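Local coordinates for protein 2-hydroxyisocaproyl-CoA dehydratase activator (Clostridium difficile, PDB 4EHU) that transfers one electron to (R)-2-hydroxyisocaproyl-CoA dehydratase, with hydrolysis of ATP, as an oxygen-sensitive homodimer holding one [4Fe-4S] cluster, at residues Gly130-Leu133 and Asp134-Lys138; Ser162-Thr165 and Val166-Glu169. All blocks are in the same frame, centred on the assembly; numbering follows the deposited sequence. Where two conformers were deposited one is given.

Interaction 1. Residues Gly130-Leu133 and Asp134-Lys138; sequences GRFL and DVMAK. With ANP (phosphoaminophosphonic acid-adenylate ester), chain D.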
loop_
_atom_site.group_PDB
_atom_site.type_symbol
_atom_site.label_atom_id
_atom_site.label_comp_id
_atom_site.label_asym_id
_atom_site.label_seq_id
_atom_site.Cartn_x
_atom_site.Cartn_y
_atom_site.Cartn_z
ATOM N N GLY A 130 3.153 11.066 -1.880
ATOM C CA GLY A 130 3.825 11.655 -0.745
ATOM C C GLY A 130 3.810 10.780 0.502
ATOM O O GLY A 130 4.718 10.854 1.313
ATOM N N ARG A 131 2.769 9.971 0.659
ATOM C CA ARG A 131 2.678 9.093 1.816
ATOM C C ARG A 131 3.857 8.129 1.844
ATOM O O ARG A 131 4.429 7.872 2.894
ATOM C CB ARG A 131 1.386 8.287 1.769
ATOM C CG ARG A 131 1.156 7.476 3.022
ATOM C CD ARG A 131 1.194 8.375 4.248
ATOM N NE ARG A 131 0.819 7.646 5.445
ATOM C CZ ARG A 131 -0.421 7.578 5.918
ATOM N NH1 ARG A 131 -1.413 8.211 5.309
ATOM N NH2 ARG A 131 -0.663 6.875 7.003
ATOM N N PHE A 132 4.198 7.580 0.684
ATOM C CA PHE A 132 5.334 6.661 0.570
ATOM C C PHE A 132 6.603 7.380 1.058
ATOM O O PHE A 132 7.374 6.842 1.844
ATOM C CB PHE A 132 5.467 6.190 -0.889
ATOM C CG PHE A 132 6.640 5.252 -1.169
ATOM C CD1 PHE A 132 6.447 3.880 -1.165
ATOM C CD2 PHE A 132 7.897 5.752 -1.515
ATOM C CE1 PHE A 132 7.490 3.006 -1.464
ATOM C CE2 PHE A 132 8.938 4.893 -1.811
ATOM C CZ PHE A 132 8.743 3.512 -1.786
ATOM N N LEU A 133 6.803 8.605 0.601
ATOM C CA LEU A 133 8.005 9.358 0.969
ATOM C C LEU A 133 7.978 9.703 2.446
ATOM O O LEU A 133 8.999 9.646 3.105
ATOM C CB LEU A 133 8.117 10.629 0.118
ATOM C CG LEU A 133 8.343 10.287 -1.356
ATOM C CD1 LEU A 133 8.058 11.503 -2.265
ATOM C CD2 LEU A 133 9.785 9.812 -1.580
ATOM N N ASP A 134 6.809 10.056 2.976
ATOM C CA ASP A 134 6.730 10.441 4.375
ATOM C C ASP A 134 7.068 9.224 5.238
ATOM O O ASP A 134 7.789 9.331 6.233
ATOM C CB ASP A 134 5.334 10.988 4.719
ATOM C CG ASP A 134 4.979 12.254 3.928
ATOM O OD1 ASP A 134 5.886 12.907 3.368
ATOM O OD2 ASP A 134 3.778 12.591 3.869
ATOM N N VAL A 135 6.571 8.059 4.834
ATOM C CA VAL A 135 6.864 6.810 5.541
ATOM C C VAL A 135 8.360 6.494 5.520
ATOM O O VAL A 135 8.946 6.137 6.548
ATOM C CB VAL A 135 6.073 5.623 4.936
ATOM C CG1 VAL A 135 6.653 4.306 5.384
ATOM C CG2 VAL A 135 4.589 5.714 5.337
ATOM N N MET A 136 8.999 6.629 4.357
ATOM C CA MET A 136 10.416 6.315 4.254
ATOM C C MET A 136 11.290 7.341 4.980
ATOM O O MET A 136 12.297 6.975 5.567
ATOM C CB MET A 136 10.843 6.279 2.790
ATOM C CG MET A 136 10.134 5.209 1.992
ATOM S SD MET A 136 10.369 3.565 2.709
ATOM C CE MET A 136 8.964 2.755 1.943
ATOM N N ALA A 137 10.907 8.617 4.919
ATOM C CA ALA A 137 11.688 9.668 5.580
ATOM C C ALA A 137 11.766 9.391 7.081
ATOM O O ALA A 137 12.816 9.589 7.707
ATOM C CB ALA A 137 11.061 11.041 5.321
ATOM N N LYS A 138 10.661 8.916 7.642
ATOM C CA LYS A 138 10.592 8.598 9.062
ATOM C C LYS A 138 11.544 7.460 9.403
ATOM O O LYS A 138 12.244 7.499 10.415
ATOM C CB LYS A 138 9.156 8.232 9.452
ATOM C CG LYS A 138 8.930 7.976 10.933
ATOM C CD LYS A 138 7.469 7.607 11.185
ATOM C CE LYS A 138 7.149 7.486 12.672
ATOM N NZ LYS A 138 5.711 7.145 12.915
HETATM P PG ANP D . -3.828 15.094 -2.143
HETATM O O1G ANP D . -5.237 15.054 -1.562
HETATM O O2G ANP D . -3.770 16.053 -3.306
HETATM O O3G ANP D . -3.299 13.754 -2.472
HETATM P PB ANP D . -2.315 17.238 -0.629
HETATM O O1B ANP D . -2.551 17.694 0.787
HETATM O O2B ANP D . -2.771 18.192 -1.735
HETATM N N3B ANP D . -2.924 15.627 -0.786
HETATM P PA ANP D . 0.370 18.203 -1.179
HETATM O O1A ANP D . 0.153 19.353 -0.260
HETATM O O2A ANP D . 0.336 18.377 -2.681
HETATM O O3A ANP D . -0.710 17.045 -0.830
HETATM O "O5'" ANP D . 1.726 17.409 -0.840
HETATM C "C5'" ANP D . 1.907 16.805 0.445
HETATM C "C4'" ANP D . 3.332 16.268 0.537
HETATM O "O4'" ANP D . 4.374 16.962 -0.133
HETATM C "C3'" ANP D . 3.854 15.366 1.639
HETATM O "O3'" ANP D . 3.231 14.075 1.589
HETATM C "C2'" ANP D . 5.364 15.365 1.375
HETATM O "O2'" ANP D . 5.832 14.109 0.852
HETATM C "C1'" ANP D . 5.627 16.464 0.346
HETATM N N9 ANP D . 6.329 17.637 0.899
HETATM C C8 ANP D . 5.810 18.592 1.697
HETATM N N7 ANP D . 6.733 19.550 1.963
HETATM C C5 ANP D . 7.863 19.189 1.306
HETATM C C6 ANP D . 9.207 19.746 1.140
HETATM N N6 ANP D . 9.529 20.899 1.775
HETATM N N1 ANP D . 10.085 19.068 0.359
HETATM C C2 ANP D . 9.767 17.928 -0.271
HETATM N N3 ANP D . 8.558 17.356 -0.156
HETATM C C4 ANP D . 7.591 17.939 0.596
#

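Interaction 2. Residues Ser162-Thr165 and Val166-Glu169; sequences STCT and VFAE. With SF4 (iron/sulfur cluster), chain C.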
loop_
_atom_site.group_PDB
_atom_site.type_symbol
_atom_site.label_atom_id
_atom_site.label_comp_id
_atom_site.label_asym_id
_atom_site.label_seq_id
_atom_site.Cartn_x
_atom_site.Cartn_y
_atom_site.Cartn_z
ATOM N N SER A 162 10.399 -4.221 -4.318
ATOM C CA SER A 162 8.973 -4.106 -4.007
ATOM C C SER A 162 8.391 -2.817 -4.527
ATOM O O SER A 162 9.030 -1.767 -4.459
ATOM C CB SER A 162 8.767 -4.139 -2.489
ATOM O OG SER A 162 9.209 -5.362 -1.941
ATOM N N THR A 163 7.158 -2.875 -5.016
ATOM C CA THR A 163 6.463 -1.661 -5.379
ATOM C C THR A 163 5.511 -1.219 -4.250
ATOM O O THR A 163 5.098 -0.071 -4.236
ATOM C CB THR A 163 5.625 -1.845 -6.669
ATOM O OG1 THR A 163 4.846 -3.038 -6.570
ATOM C CG2 THR A 163 6.531 -1.953 -7.881
ATOM N N CYS A 164 5.220 -2.120 -3.308
ATOM C CA CYS A 164 4.326 -1.818 -2.191
ATOM C C CYS A 164 5.075 -1.019 -1.125
ATOM O O CYS A 164 6.230 -1.327 -0.798
ATOM C CB CYS A 164 3.836 -3.135 -1.603
ATOM S SG CYS A 164 2.969 -3.026 -0.008
ATOM N N THR A 165 4.432 0.007 -0.581
ATOM C CA THR A 165 5.030 0.793 0.498
ATOM C C THR A 165 5.482 -0.078 1.672
ATOM O O THR A 165 6.580 0.117 2.220
ATOM C CB THR A 165 4.024 1.829 1.039
ATOM O OG1 THR A 165 3.539 2.654 -0.036
ATOM C CG2 THR A 165 4.662 2.692 2.119
ATOM N N VAL A 166 4.644 -1.026 2.067
ATOM C CA VAL A 166 4.913 -1.841 3.249
ATOM C C VAL A 166 6.112 -2.745 3.004
ATOM O O VAL A 166 7.018 -2.806 3.821
ATOM C CB VAL A 166 3.688 -2.686 3.640
ATOM C CG1 VAL A 166 4.013 -3.499 4.880
ATOM C CG2 VAL A 166 2.505 -1.738 3.878
ATOM N N PHE A 167 6.108 -3.458 1.883
ATOM C CA PHE A 167 7.238 -4.328 1.564
ATOM C C PHE A 167 8.515 -3.516 1.289
ATOM O O PHE A 167 9.616 -3.949 1.637
ATOM C CB PHE A 167 6.917 -5.238 0.375
ATOM C CG PHE A 167 5.826 -6.237 0.649
ATOM C CD1 PHE A 167 5.737 -6.877 1.882
ATOM C CD2 PHE A 167 4.888 -6.537 -0.322
ATOM C CE1 PHE A 167 4.734 -7.806 2.140
ATOM C CE2 PHE A 167 3.870 -7.468 -0.070
ATOM C CZ PHE A 167 3.795 -8.109 1.162
ATOM N N ALA A 168 8.375 -2.344 0.682
ATOM C CA ALA A 168 9.539 -1.504 0.382
ATOM C C ALA A 168 10.158 -1.013 1.690
ATOM O O ALA A 168 11.376 -0.901 1.804
ATOM C CB ALA A 168 9.131 -0.316 -0.498
ATOM N N GLU A 169 9.318 -0.713 2.676
ATOM C CA GLU A 169 9.832 -0.279 3.975
ATOM C C GLU A 169 10.759 -1.342 4.584
ATOM O O GLU A 169 11.811 -1.021 5.139
ATOM C CB GLU A 169 8.681 0.004 4.939
ATOM C CG GLU A 169 9.133 0.176 6.371
ATOM C CD GLU A 169 8.046 0.730 7.276
ATOM O OE1 GLU A 169 6.873 0.745 6.864
ATOM O OE2 GLU A 169 8.368 1.160 8.404
HETATM FE FE1 SF4 C . 1.144 -1.692 -0.629
HETATM FE FE2 SF4 C . -0.963 -0.232 0.001
HETATM FE FE3 SF4 C . -1.164 -2.526 -1.455
HETATM FE FE4 SF4 C . -0.112 -0.136 -2.478
HETATM S S1 SF4 C . -2.166 -0.595 -1.792
HETATM S S2 SF4 C . 0.684 -2.176 -2.674
HETATM S S3 SF4 C . 1.032 0.553 -0.685
HETATM S S4 SF4 C . -0.610 -2.338 0.649
#

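Interaction 1. Residues Gly130-Leu133 and Asp134-Lys138
Met136 reaches back over the ring of Phe132, one turn earlier in helix 130-140, in a local i to i+4 contact near the N-terminal end of a helix that helps form the nucleotide site of this actin-fold ATPase. Followed outward, the methionine begins with CB beside the carbonyl oxygen of Phe132. CG lies 3.2 Å from that same Phe132 O and also approaches Phe132 CE2. The chain then bends at chi2 (-57°), so that SD stands above the ring at a distance, 5.0 Å from its centroid, in a Met-aromatic contact. The terminal CE lies over the same face in a CH-pi contact, 4.0 Å from the centroid and displaced toward the rim, nearest Phe132 CE1. The phenyl group is brought under it by a CG anti to the backbone N (chi1 178°). Helices 165-177 and 182-204 pack against this pair, and Leu133 also rests on the latter.

Regular backbone bonds from Asp134 N to Gly130 O and from Val135 N to Arg131 O, with two more like them, hold the turn. In the conformer given for Arg131, Val135 CG2 lies loosely at the guanidinium edge, near its plane, and NH2 is hydrogen-bonded to Ser170 OG of the second subunit.

On the nucleotide side, Gly130 CA approaches the ribose to 3.4 Å from O3' of ANP, leaving no room for a side chain there. Asp134 grips both ribose hydroxyls with its two carboxylate oxygens: O2' of ANP donates to OD1 and O3' to OD2, each bond 2.8 Å long.

Interaction 2. Residues Ser162-Thr165 and Val166-Glu169
Cys164 and Phe167 meet at the start of helix 165-177, where metal binding and helix capping share one sulfur. In the metal bond, Cys164 SG holds iron FE1 of the [4Fe-4S] cluster at 2.3 Å; beside it, Thr165 places OG1 3.3 Å from the cluster sulfide S3.

Among the hydrogen bonds, Cys164 acts as N-cap: its SG accepts a weak but nearly straight bond from Phe167 N (3.7 Å, 168°). A chi1 of 169° sets SG beside the carbonyl carbon, within range of both the iron and this N-H, which would probably help stabilise negative charge on the thiolate and cluster. The backbone adds Ala168 N to Cys164 O at 2.8 Å and Glu169 N to Thr165 O, and Ser162 OG is bonded to Glu171 OE2.

In the packing, Cys164 SG approaches the Phe167 ring obliquely, 4.6 Å from its centroid, in a sulfur-aromatic contact; Phe167 CD2 lies 3.8 Å from Cys164 CB. Val166 CB approaches SG too, and Ser162 OG lies against Phe167 CB.

Lys124 of the second subunit packs on Cys164. Cys125 is this chain's second cysteine ligand; with one cluster per homodimer, each subunit probably supplies this pair, making an interface-bridging [4Fe-4S] site.

How the interactions relate
Along the chain, interaction 1 on helix 130-140 precedes interaction 2, which spans the loop and first turn of helix 165-177; their centres lie 11 Å apart. The two touch directly where these helices pack together: Phe132 CD1 lies 3.4 Å from Thr165 OG1, and Met136 CE fits against the backbone at Thr165 and Glu169. Helix 130-140 carries Asp134 of the ATP site, whose side chain lies about 9 Å from that of Thr165, a residue of the cluster pocket on helix 165-177. Such an arrangement is consistent with nucleotide state being coupled to the cluster and dimer interface through this helix pair.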